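Local coordinates for protein PatF (Prochloron didemni, PDB 4BG2) that belongs to the patellamide (cyanobactin) biosynthetic machinery of its organism and is probably related to prenyltransferases, its own activity being uncertain, at residues A[8-19]-A[41-50]; A[208-216]-A[224-234]. All blocks are in the same frame, centred on the assembly; numbering follows the deposited sequence.

Contact 1: A[8-19]-A[41-50]; sequences NNQRKDRRLQFV and ILEIEGSCSV
Val19 and Ile41 meet tip to tip, CG2 of the valine 3.8 Å from CD1 of the isoleucine, and Val50 closes the apolar centre by laying CG1 against the same Val19 methyl. The other Val50 methyl, CG2, comes to the edge of the Phe18 ring, 4.0 Å from CD2. It also touches the aliphatic base of Arg15, with CG 3.8 Å away. Beneath this helix lies the seam of the barrel: Cys48 and Val50, on the first strand (48-57), share backbone hydrogen bonds with Asp304 and Gln302 at the end of the last strand and just beyond, closing a ten-stranded antiparallel barrel that resembles the fold of ABBA prenyltransferases, consistent with its family. Segment 8-19 runs nearly parallel to strand 48-50 (10°) on the outside. Farther out, a bend in the Arg15 chain (chi3 -92°) turns its guanidinium toward the chain between Ile41 and Gly46, where NH1 gives two hydrogen bonds in the guanidinium plane, to Ile41 O and Ile44 O, both 2.8 Å long; the one to Ile44 O is the straighter (162°). Cys48 SG sits 3.6 Å above the centre of one face, Lys12 CG lies over the rim of the opposite face, and NE makes a salt bridge to Asp304, fixing the group's rotation. A leucine here would probably leave both carbonyls without their shared donor and Asp304 without that charge. Arg11 lays one guanidinium face over the Gly46-Ser47 peptide, while its NE pairs with Glu305. At the solvent edge Glu45 is gripped on both oxygens, each from its syn side. Extended Lys12 passes Leu42 O and brings NZ to OE2 as a salt bridge of 3.2 Å, while Asn8 ND2 donates to OE1 at 3.1 Å, its amide plane turned only slightly from the carboxylate.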
loop_
_atom_site.group_PDB
_atom_site.type_symbol
_atom_site.label_atom_id
_atom_site.label_comp_id
_atom_site.label_asym_id
_atom_site.label_seq_id
_atom_site.Cartn_x
_atom_site.Cartn_y
_atom_site.Cartn_z
ATOM N N ASN A 8 -7.354 17.680 -17.121
ATOM C CA ASN A 8 -8.024 16.641 -16.371
ATOM C C ASN A 8 -8.186 15.332 -17.172
ATOM O O ASN A 8 -7.973 14.246 -16.628
ATOM C CB ASN A 8 -9.364 17.149 -15.847
ATOM C CG ASN A 8 -9.801 16.416 -14.622
ATOM O OD1 ASN A 8 -9.232 16.601 -13.543
ATOM N ND2 ASN A 8 -10.789 15.547 -14.775
ATOM N N ASN A 9 -8.518 15.431 -18.462
ATOM C CA ASN A 9 -8.616 14.243 -19.331
ATOM C C ASN A 9 -7.261 13.583 -19.558
ATOM O O ASN A 9 -7.167 12.368 -19.694
ATOM C CB ASN A 9 -9.207 14.605 -20.705
ATOM C CG ASN A 9 -10.585 15.239 -20.608
ATOM O OD1 ASN A 9 -11.265 15.136 -19.592
ATOM N ND2 ASN A 9 -11.007 15.879 -21.683
ATOM N N GLN A 10 -6.214 14.398 -19.654
ATOM C CA GLN A 10 -4.864 13.870 -19.854
ATOM C C GLN A 10 -4.336 13.146 -18.606
ATOM O O GLN A 10 -3.739 12.098 -18.717
ATOM C CB GLN A 10 -3.918 14.979 -20.290
ATOM C CG GLN A 10 -4.104 15.333 -21.751
ATOM C CD GLN A 10 -3.251 16.501 -22.186
ATOM O OE1 GLN A 10 -3.365 17.604 -21.656
ATOM N NE2 GLN A 10 -2.393 16.263 -23.156
ATOM N N ARG A 11 -4.588 13.675 -17.419
ATOM C CA ARG A 11 -4.279 12.907 -16.211
ATOM C C ARG A 11 -4.911 11.513 -16.256
ATOM O O ARG A 11 -4.257 10.517 -15.934
ATOM C CB ARG A 11 -4.814 13.586 -14.979
ATOM C CG ARG A 11 -4.118 14.856 -14.589
ATOM C CD ARG A 11 -5.136 15.605 -13.776
ATOM N NE ARG A 11 -4.609 16.733 -13.040
ATOM C CZ ARG A 11 -5.382 17.696 -12.559
ATOM N NH1 ARG A 11 -6.702 17.655 -12.745
ATOM N NH2 ARG A 11 -4.835 18.691 -11.873
ATOM N N LYS A 12 -6.192 11.452 -16.614
ATOM C CA LYS A 12 -6.912 10.182 -16.659
ATOM C C LYS A 12 -6.300 9.204 -17.644
ATOM O O LYS A 12 -6.205 7.999 -17.363
ATOM C CB LYS A 12 -8.399 10.397 -16.974
ATOM C CG LYS A 12 -9.144 11.025 -15.805
ATOM C CD LYS A 12 -10.612 11.298 -16.105
ATOM C CE LYS A 12 -11.276 11.930 -14.891
ATOM N NZ LYS A 12 -12.727 12.174 -15.109
ATOM N N ASP A 13 -5.874 9.707 -18.791
ATOM C CA ASP A 13 -5.160 8.875 -19.768
ATOM C C ASP A 13 -3.827 8.379 -19.213
ATOM O O ASP A 13 -3.497 7.222 -19.377
ATOM C CB ASP A 13 -4.919 9.651 -21.070
ATOM C CG ASP A 13 -6.208 10.054 -21.761
ATOM O OD1 ASP A 13 -7.134 9.225 -21.839
ATOM O OD2 ASP A 13 -6.302 11.206 -22.237
ATOM N N ARG A 14 -3.061 9.250 -18.558
ATOM C CA ARG A 14 -1.761 8.836 -17.992
ATOM C C ARG A 14 -1.904 7.765 -16.900
ATOM O O ARG A 14 -1.136 6.806 -16.837
ATOM C CB ARG A 14 -1.012 10.037 -17.428
ATOM C CG ARG A 14 -0.288 10.848 -18.484
ATOM C CD ARG A 14 0.921 11.572 -17.905
ATOM N NE ARG A 14 1.166 12.838 -18.586
ATOM C CZ ARG A 14 0.450 13.950 -18.420
ATOM N NH1 ARG A 14 -0.591 13.995 -17.588
ATOM N NH2 ARG A 14 0.780 15.037 -19.107
ATOM N N ARG A 15 -2.896 7.958 -16.038
ATOM C CA ARG A 15 -3.247 6.995 -14.999
ATOM C C ARG A 15 -3.378 5.590 -15.571
ATOM O O ARG A 15 -2.806 4.623 -15.058
ATOM C CB ARG A 15 -4.615 7.351 -14.444
ATOM C CG ARG A 15 -4.695 7.472 -12.975
ATOM C CD ARG A 15 -6.087 8.017 -12.662
ATOM N NE ARG A 15 -6.085 9.457 -12.577
ATOM C CZ ARG A 15 -7.146 10.194 -12.326
ATOM N NH1 ARG A 15 -8.327 9.630 -12.128
ATOM N NH2 ARG A 15 -7.015 11.508 -12.281
ATOM N N LEU A 16 -4.195 5.489 -16.607
ATOM C CA LEU A 16 -4.479 4.215 -17.254
ATOM C C LEU A 16 -3.219 3.644 -17.885
ATOM O O LEU A 16 -2.976 2.448 -17.838
ATOM C CB LEU A 16 -5.555 4.417 -18.327
ATOM C CG LEU A 16 -6.153 3.158 -18.944
ATOM C CD1 LEU A 16 -6.546 2.152 -17.875
ATOM C CD2 LEU A 16 -7.352 3.540 -19.807
ATOM N N GLN A 17 -2.416 4.509 -18.475
ATOM C CA GLN A 17 -1.187 4.075 -19.115
ATOM C C GLN A 17 -0.200 3.480 -18.104
ATOM O O GLN A 17 0.363 2.432 -18.353
ATOM C CB GLN A 17 -0.567 5.216 -19.917
ATOM C CG GLN A 17 0.652 4.741 -20.678
ATOM C CD GLN A 17 0.352 3.606 -21.651
ATOM O OE1 GLN A 17 -0.683 3.594 -22.319
ATOM N NE2 GLN A 17 1.246 2.639 -21.719
ATOM N N PHE A 18 -0.057 4.106 -16.936
ATOM C CA PHE A 18 0.724 3.489 -15.846
ATOM C C PHE A 18 0.269 2.065 -15.558
ATOM O O PHE A 18 1.081 1.146 -15.460
ATOM C CB PHE A 18 0.636 4.293 -14.541
ATOM C CG PHE A 18 1.148 5.697 -14.659
ATOM C CD1 PHE A 18 2.125 6.021 -15.575
ATOM C CD2 PHE A 18 0.639 6.698 -13.849
ATOM C CE1 PHE A 18 2.587 7.318 -15.687
ATOM C CE2 PHE A 18 1.109 7.990 -13.940
ATOM C CZ PHE A 18 2.088 8.302 -14.865
ATOM N N VAL A 19 -1.045 1.904 -15.388
ATOM C CA VAL A 19 -1.600 0.609 -15.039
ATOM C C VAL A 19 -1.353 -0.385 -16.193
ATOM O O VAL A 19 -0.933 -1.518 -15.962
ATOM C CB VAL A 19 -3.097 0.736 -14.698
ATOM C CG1 VAL A 19 -3.751 -0.617 -14.662
ATOM C CG2 VAL A 19 -3.291 1.475 -13.382
ATOM N N ILE A 41 -10.798 3.744 -11.370
ATOM C CA ILE A 41 -9.818 4.809 -11.149
ATOM C C ILE A 41 -9.973 5.971 -12.111
ATOM O O ILE A 41 -9.505 7.070 -11.834
ATOM C CB ILE A 41 -8.364 4.321 -11.186
ATOM C CG1 ILE A 41 -7.959 3.933 -12.610
ATOM C CG2 ILE A 41 -8.154 3.216 -10.161
ATOM C CD1 ILE A 41 -6.588 3.312 -12.685
ATOM N N LEU A 42 -10.617 5.728 -13.240
ATOM C CA LEU A 42 -10.943 6.794 -14.166
ATOM C C LEU A 42 -11.969 7.768 -13.600
ATOM O O LEU A 42 -12.040 8.894 -14.063
ATOM C CB LEU A 42 -11.467 6.219 -15.486
ATOM C CG LEU A 42 -10.439 5.529 -16.388
ATOM C CD1 LEU A 42 -11.111 5.064 -17.678
ATOM C CD2 LEU A 42 -9.292 6.469 -16.694
ATOM N N GLU A 43 -12.754 7.334 -12.609
ATOM C CA GLU A 43 -13.747 8.191 -11.983
ATOM C C GLU A 43 -13.194 9.090 -10.891
ATOM O O GLU A 43 -13.901 9.970 -10.419
ATOM C CB GLU A 43 -14.885 7.357 -11.393
ATOM C CG GLU A 43 -15.645 6.533 -12.418
ATOM C CD GLU A 43 -16.887 5.881 -11.822
ATOM O OE1 GLU A 43 -16.811 5.332 -10.700
ATOM O OE2 GLU A 43 -17.951 5.929 -12.466
ATOM N N ILE A 44 -11.944 8.895 -10.479
ATOM C CA ILE A 44 -11.365 9.736 -9.441
ATOM C C ILE A 44 -11.035 11.099 -10.024
ATOM O O ILE A 44 -10.356 11.196 -11.062
ATOM C CB ILE A 44 -10.118 9.107 -8.799
ATOM C CG1 ILE A 44 -10.484 7.757 -8.193
ATOM C CG2 ILE A 44 -9.579 10.007 -7.685
ATOM C CD1 ILE A 44 -9.290 6.920 -7.827
ATOM N N GLU A 45 -11.536 12.153 -9.372
ATOM C CA GLU A 45 -11.297 13.519 -9.831
ATOM C C GLU A 45 -9.986 14.087 -9.287
ATOM O O GLU A 45 -9.523 13.710 -8.202
ATOM C CB GLU A 45 -12.473 14.444 -9.469
ATOM C CG GLU A 45 -13.719 14.268 -10.347
ATOM C CD GLU A 45 -13.436 14.399 -11.847
ATOM O OE1 GLU A 45 -12.578 15.234 -12.238
ATOM O OE2 GLU A 45 -14.063 13.654 -12.641
ATOM N N GLY A 46 -9.394 15.002 -10.051
ATOM C CA GLY A 46 -8.136 15.638 -9.670
ATOM C C GLY A 46 -6.941 14.812 -10.108
ATOM O O GLY A 46 -7.038 13.998 -11.008
ATOM N N SER A 47 -5.811 15.021 -9.455
ATOM C CA SER A 47 -4.581 14.348 -9.818
ATOM C C SER A 47 -4.390 13.169 -8.875
ATOM O O SER A 47 -4.544 13.314 -7.660
ATOM C CB SER A 47 -3.414 15.328 -9.686
ATOM O OG SER A 47 -2.201 14.722 -10.082
ATOM N N CYS A 48 -4.038 12.021 -9.443
ATOM C CA CYS A 48 -3.811 10.795 -8.700
ATOM C C CYS A 48 -2.376 10.305 -8.788
ATOM O O CYS A 48 -1.661 10.591 -9.743
ATOM C CB CYS A 48 -4.716 9.698 -9.239
ATOM S SG CYS A 48 -6.461 9.897 -8.787
ATOM N N SER A 49 -1.976 9.552 -7.774
ATOM C CA SER A 49 -0.779 8.741 -7.845
ATOM C C SER A 49 -1.181 7.280 -8.001
ATOM O O SER A 49 -2.179 6.829 -7.428
ATOM C CB SER A 49 0.109 8.963 -6.615
ATOM O OG SER A 49 -0.159 7.994 -5.634
ATOM N N VAL A 50 -0.450 6.553 -8.831
ATOM C CA VAL A 50 -0.678 5.137 -9.011
ATOM C C VAL A 50 0.529 4.412 -8.481
ATOM O O VAL A 50 1.655 4.647 -8.956
ATOM C CB VAL A 50 -0.876 4.755 -10.489
ATOM C CG1 VAL A 50 -1.068 3.248 -10.624
ATOM C CG2 VAL A 50 -2.037 5.522 -11.102
#

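Contact 2: A[208-216]-A[224-234]; sequences LEQYTQKNL and FREGYLFGAFF
The outer helical layer of an antiparallel barrel, a build resembling that of ABBA prenyltransferases, is represented here by helix 206-215, whose Leu208 and Thr212 rest on Phe230 and Phe224. Its segment 208-215 runs at 74° to strand 229-233, with the segment axes 10.3 Å apart at closest approach. Large side chains bridge this separation: the CB atoms of Phe230, Ala232 and Phe234, every second residue, point toward the helix. Leu208 crosses Phe230 at about a right angle, its CD2 3.8 Å from ring atom CD2. Phe224 CB lies over the rim of one face of the Phe230 ring, and Phe245 of the adjoining strand 242-247 also meets this ring. Farther along the chain, the Tyr211 and Phe234 rings make a looser apolar contact, CE2 to CZ 4.3 Å, beside Leu165 and Leu169 of helix 163-172.

Phe224 is sandwiched. Thr212 CG2 stands 3.8 Å from the ring centroid and only 7° off the normal, a CH-pi contact, while the neighbouring Arg225 places CG 3.5 Å above the opposite face. Glu209 CG comes to the edge of the same ring. Beyond it the charged ends remain apart, Glu209 OE1 lying 4.5 Å from Arg225 NH2, more than a salt bridge allows. The threonine rotamer explains how one side chain serves two purposes: with chi1 at -64°, CG2 is turned to Phe224 and OG1 back to the helix, passing 3.5 Å from Phe230 CE2. That buried hydroxyl is satisfied within its own helix, where OG1, 2.7 Å from Leu208 O, donates to it from one face of the carbonyl plane, while Thr212 N reaches the same oxygen from the other.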
loop_
_atom_site.group_PDB
_atom_site.type_symbol
_atom_site.label_atom_id
_atom_site.label_comp_id
_atom_site.label_asym_id
_atom_site.label_seq_id
_atom_site.Cartn_x
_atom_site.Cartn_y
_atom_site.Cartn_z
ATOM N N LEU A 208 8.575 4.482 16.939
ATOM C CA LEU A 208 8.977 3.445 15.999
ATOM C C LEU A 208 10.510 3.370 15.867
ATOM O O LEU A 208 11.063 2.279 15.803
ATOM C CB LEU A 208 8.338 3.653 14.612
ATOM C CG LEU A 208 8.751 2.646 13.514
ATOM C CD1 LEU A 208 8.504 1.202 13.929
ATOM C CD2 LEU A 208 8.042 2.921 12.199
ATOM N N GLU A 209 11.170 4.512 15.791
ATOM C CA GLU A 209 12.635 4.572 15.748
ATOM C C GLU A 209 13.232 3.858 16.951
ATOM O O GLU A 209 14.124 3.010 16.796
ATOM C CB GLU A 209 13.145 6.017 15.754
ATOM C CG GLU A 209 13.011 6.733 14.422
ATOM C CD GLU A 209 13.314 8.225 14.503
ATOM O OE1 GLU A 209 14.044 8.655 15.444
ATOM O OE2 GLU A 209 12.812 8.966 13.623
ATOM N N GLN A 210 12.723 4.201 18.138
ATOM C CA GLN A 210 13.217 3.602 19.385
ATOM C C GLN A 210 12.976 2.108 19.412
ATOM O O GLN A 210 13.849 1.357 19.827
ATOM C CB GLN A 210 12.593 4.232 20.645
ATOM C CG GLN A 210 13.405 5.355 21.233
ATOM C CD GLN A 210 14.892 5.037 21.404
ATOM O OE1 GLN A 210 15.278 4.091 22.112
ATOM N NE2 GLN A 210 15.736 5.847 20.760
ATOM N N TYR A 211 11.777 1.700 19.000
ATOM C CA TYR A 211 11.404 0.294 18.986
ATOM C C TYR A 211 12.329 -0.468 18.046
ATOM O O TYR A 211 12.818 -1.545 18.372
ATOM C CB TYR A 211 9.938 0.136 18.537
ATOM C CG TYR A 211 9.519 -1.299 18.404
ATOM C CD1 TYR A 211 9.003 -1.991 19.486
ATOM C CD2 TYR A 211 9.685 -1.983 17.207
ATOM C CE1 TYR A 211 8.636 -3.328 19.379
ATOM C CE2 TYR A 211 9.331 -3.318 17.096
ATOM C CZ TYR A 211 8.809 -3.984 18.183
ATOM O OH TYR A 211 8.435 -5.297 18.075
ATOM N N THR A 212 12.571 0.128 16.889
ATOM C CA THR A 212 13.496 -0.387 15.910
ATOM C C THR A 212 14.916 -0.540 16.474
ATOM O O THR A 212 15.530 -1.604 16.366
ATOM C CB THR A 212 13.495 0.519 14.668
ATOM O OG1 THR A 212 12.198 0.469 14.082
ATOM C CG2 THR A 212 14.528 0.056 13.623
ATOM N N GLN A 213 15.417 0.510 17.083
ATOM C CA GLN A 213 16.775 0.473 17.650
ATOM C C GLN A 213 16.913 -0.607 18.707
ATOM O O GLN A 213 17.877 -1.342 18.688
ATOM C CB GLN A 213 17.155 1.820 18.231
ATOM C CG GLN A 213 17.282 2.899 17.179
ATOM C CD GLN A 213 17.341 4.286 17.802
ATOM O OE1 GLN A 213 16.408 4.726 18.483
ATOM N NE2 GLN A 213 18.442 4.974 17.596
ATOM N N LYS A 214 15.930 -0.724 19.596
ATOM C CA LYS A 214 15.967 -1.732 20.665
ATOM C C LYS A 214 15.678 -3.158 20.224
ATOM O O LYS A 214 16.222 -4.100 20.791
ATOM C CB LYS A 214 14.978 -1.363 21.772
ATOM C CG LYS A 214 15.318 -0.074 22.501
ATOM C CD LYS A 214 14.147 0.366 23.366
ATOM C CE LYS A 214 14.516 1.540 24.261
ATOM N NZ LYS A 214 13.382 1.904 25.163
ATOM N N ASN A 215 14.806 -3.335 19.232
ATOM C CA ASN A 215 14.266 -4.659 18.977
ATOM C C ASN A 215 14.622 -5.295 17.645
ATOM O O ASN A 215 14.544 -6.503 17.524
ATOM C CB ASN A 215 12.740 -4.632 19.155
ATOM C CG ASN A 215 12.335 -4.118 20.529
ATOM O OD1 ASN A 215 12.137 -4.894 21.446
ATOM N ND2 ASN A 215 12.262 -2.811 20.684
ATOM N N LEU A 216 14.939 -4.501 16.631
ATOM C CA LEU A 216 15.063 -5.052 15.295
ATOM C C LEU A 216 16.528 -5.292 14.955
ATOM O O LEU A 216 17.414 -4.795 15.631
ATOM C CB LEU A 216 14.403 -4.151 14.256
ATOM C CG LEU A 216 12.882 -4.023 14.348
ATOM C CD1 LEU A 216 12.359 -3.267 13.141
ATOM C CD2 LEU A 216 12.185 -5.379 14.484
ATOM N N PHE A 224 17.336 1.625 7.754
ATOM C CA PHE A 224 15.983 2.172 7.850
ATOM C C PHE A 224 15.888 3.688 7.770
ATOM O O PHE A 224 14.847 4.207 7.420
ATOM C CB PHE A 224 15.227 1.621 9.071
ATOM C CG PHE A 224 15.500 2.347 10.354
ATOM C CD1 PHE A 224 16.670 2.127 11.049
ATOM C CD2 PHE A 224 14.560 3.218 10.881
ATOM C CE1 PHE A 224 16.927 2.790 12.241
ATOM C CE2 PHE A 224 14.802 3.880 12.061
ATOM C CZ PHE A 224 15.980 3.661 12.749
ATOM N N ARG A 225 16.979 4.381 8.061
ATOM C CA ARG A 225 17.043 5.846 7.993
ATOM C C ARG A 225 17.607 6.377 6.682
ATOM O O ARG A 225 17.672 7.582 6.499
ATOM C CB ARG A 225 17.930 6.380 9.113
ATOM C CG ARG A 225 17.431 6.059 10.506
ATOM C CD ARG A 225 18.544 6.303 11.509
ATOM N NE ARG A 225 18.016 6.550 12.843
ATOM C CZ ARG A 225 18.757 6.630 13.939
ATOM N NH1 ARG A 225 20.078 6.477 13.877
ATOM N NH2 ARG A 225 18.169 6.855 15.109
ATOM N N GLU A 226 18.012 5.481 5.788
ATOM C CA GLU A 226 18.604 5.850 4.492
ATOM C C GLU A 226 17.623 6.365 3.430
ATOM O O GLU A 226 18.027 7.076 2.511
ATOM C CB GLU A 226 19.380 4.664 3.914
ATOM C CG GLU A 226 20.601 4.308 4.748
ATOM C CD GLU A 226 21.478 5.513 5.012
ATOM O OE1 GLU A 226 21.962 6.124 4.035
ATOM O OE2 GLU A 226 21.663 5.855 6.200
ATOM N N GLY A 227 16.355 5.978 3.536
ATOM C CA GLY A 227 15.324 6.493 2.640
ATOM C C GLY A 227 14.647 7.669 3.306
ATOM O O GLY A 227 15.048 8.090 4.381
ATOM N N TYR A 228 13.598 8.190 2.695
ATOM C CA TYR A 228 12.897 9.325 3.290
ATOM C C TYR A 228 11.821 8.887 4.295
ATOM O O TYR A 228 11.354 9.691 5.098
ATOM C CB TYR A 228 12.300 10.235 2.214
ATOM C CG TYR A 228 11.122 9.671 1.456
ATOM C CD1 TYR A 228 9.810 9.819 1.936
ATOM C CD2 TYR A 228 11.301 9.026 0.238
ATOM C CE1 TYR A 228 8.718 9.308 1.231
ATOM C CE2 TYR A 228 10.213 8.527 -0.474
ATOM C CZ TYR A 228 8.927 8.675 0.032
ATOM O OH TYR A 228 7.846 8.180 -0.665
ATOM N N LEU A 229 11.435 7.621 4.260
ATOM C CA LEU A 229 10.401 7.134 5.171
ATOM C C LEU A 229 10.652 5.693 5.468
ATOM O O LEU A 229 11.094 4.943 4.614
ATOM C CB LEU A 229 8.992 7.338 4.557
ATOM C CG LEU A 229 7.716 7.094 5.400
ATOM C CD1 LEU A 229 7.670 7.928 6.667
ATOM C CD2 LEU A 229 6.462 7.384 4.572
ATOM N N PHE A 230 10.328 5.292 6.684
ATOM C CA PHE A 230 10.397 3.898 7.100
ATOM C C PHE A 230 9.060 3.570 7.725
ATOM O O PHE A 230 8.510 4.383 8.492
ATOM C CB PHE A 230 11.519 3.712 8.135
ATOM C CG PHE A 230 11.501 2.365 8.822
ATOM C CD1 PHE A 230 11.800 1.204 8.112
ATOM C CD2 PHE A 230 11.202 2.260 10.163
ATOM C CE1 PHE A 230 11.779 -0.033 8.733
ATOM C CE2 PHE A 230 11.174 1.038 10.789
ATOM C CZ PHE A 230 11.475 -0.120 10.072
ATOM N N GLY A 231 8.530 2.402 7.407
ATOM C CA GLY A 231 7.251 1.963 7.978
ATOM C C GLY A 231 7.250 0.483 8.269
ATOM O O GLY A 231 8.042 -0.273 7.731
ATOM N N ALA A 232 6.357 0.070 9.136
ATOM C CA ALA A 232 6.193 -1.319 9.442
ATOM C C ALA A 232 4.700 -1.581 9.547
ATOM O O ALA A 232 3.994 -0.808 10.201
ATOM C CB ALA A 232 6.883 -1.647 10.750
ATOM N N PHE A 233 4.219 -2.652 8.934
ATOM C CA PHE A 233 2.839 -3.050 9.132
ATOM C C PHE A 233 2.717 -4.211 10.095
ATOM O O PHE A 233 3.261 -5.279 9.862
ATOM C CB PHE A 233 2.170 -3.415 7.805
ATOM C CG PHE A 233 1.700 -2.239 7.007
ATOM C CD1 PHE A 233 0.812 -1.328 7.537
ATOM C CD2 PHE A 233 2.093 -2.086 5.687
ATOM C CE1 PHE A 233 0.349 -0.273 6.772
ATOM C CE2 PHE A 233 1.646 -1.032 4.915
ATOM C CZ PHE A 233 0.787 -0.111 5.465
ATOM N N PHE A 234 2.012 -3.980 11.193
ATOM C CA PHE A 234 1.651 -5.030 12.134
ATOM C C PHE A 234 0.190 -5.481 11.945
ATOM O O PHE A 234 -0.686 -4.685 11.593
ATOM C CB PHE A 234 1.846 -4.508 13.545
ATOM C CG PHE A 234 3.290 -4.192 13.870
ATOM C CD1 PHE A 234 3.848 -2.997 13.481
ATOM C CD2 PHE A 234 4.078 -5.121 14.521
ATOM C CE1 PHE A 234 5.179 -2.712 13.758
ATOM C CE2 PHE A 234 5.405 -4.856 14.801
ATOM C CZ PHE A 234 5.958 -3.653 14.413
#

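From the N terminus, contact 1 comes first: helix 3-25 supplies the first partner, and 21 intervening residues, mostly helical, bring the chain back through helix 34-42 into the barrel's first strand. It is complete before contact 2 opens, so the two loops follow in series and neither nest nor cross. Between them the chain lays down the strands up to 186-194. Contact 2 closes a short excursion of seven residues, largely helix 218-223, by setting helix 206-215 against the chain that leads into and forms the seventh strand. Their centres are about 32 Å apart, on opposite sides of the chain's centre, so each ties a helix to a different part of the same closed sheet.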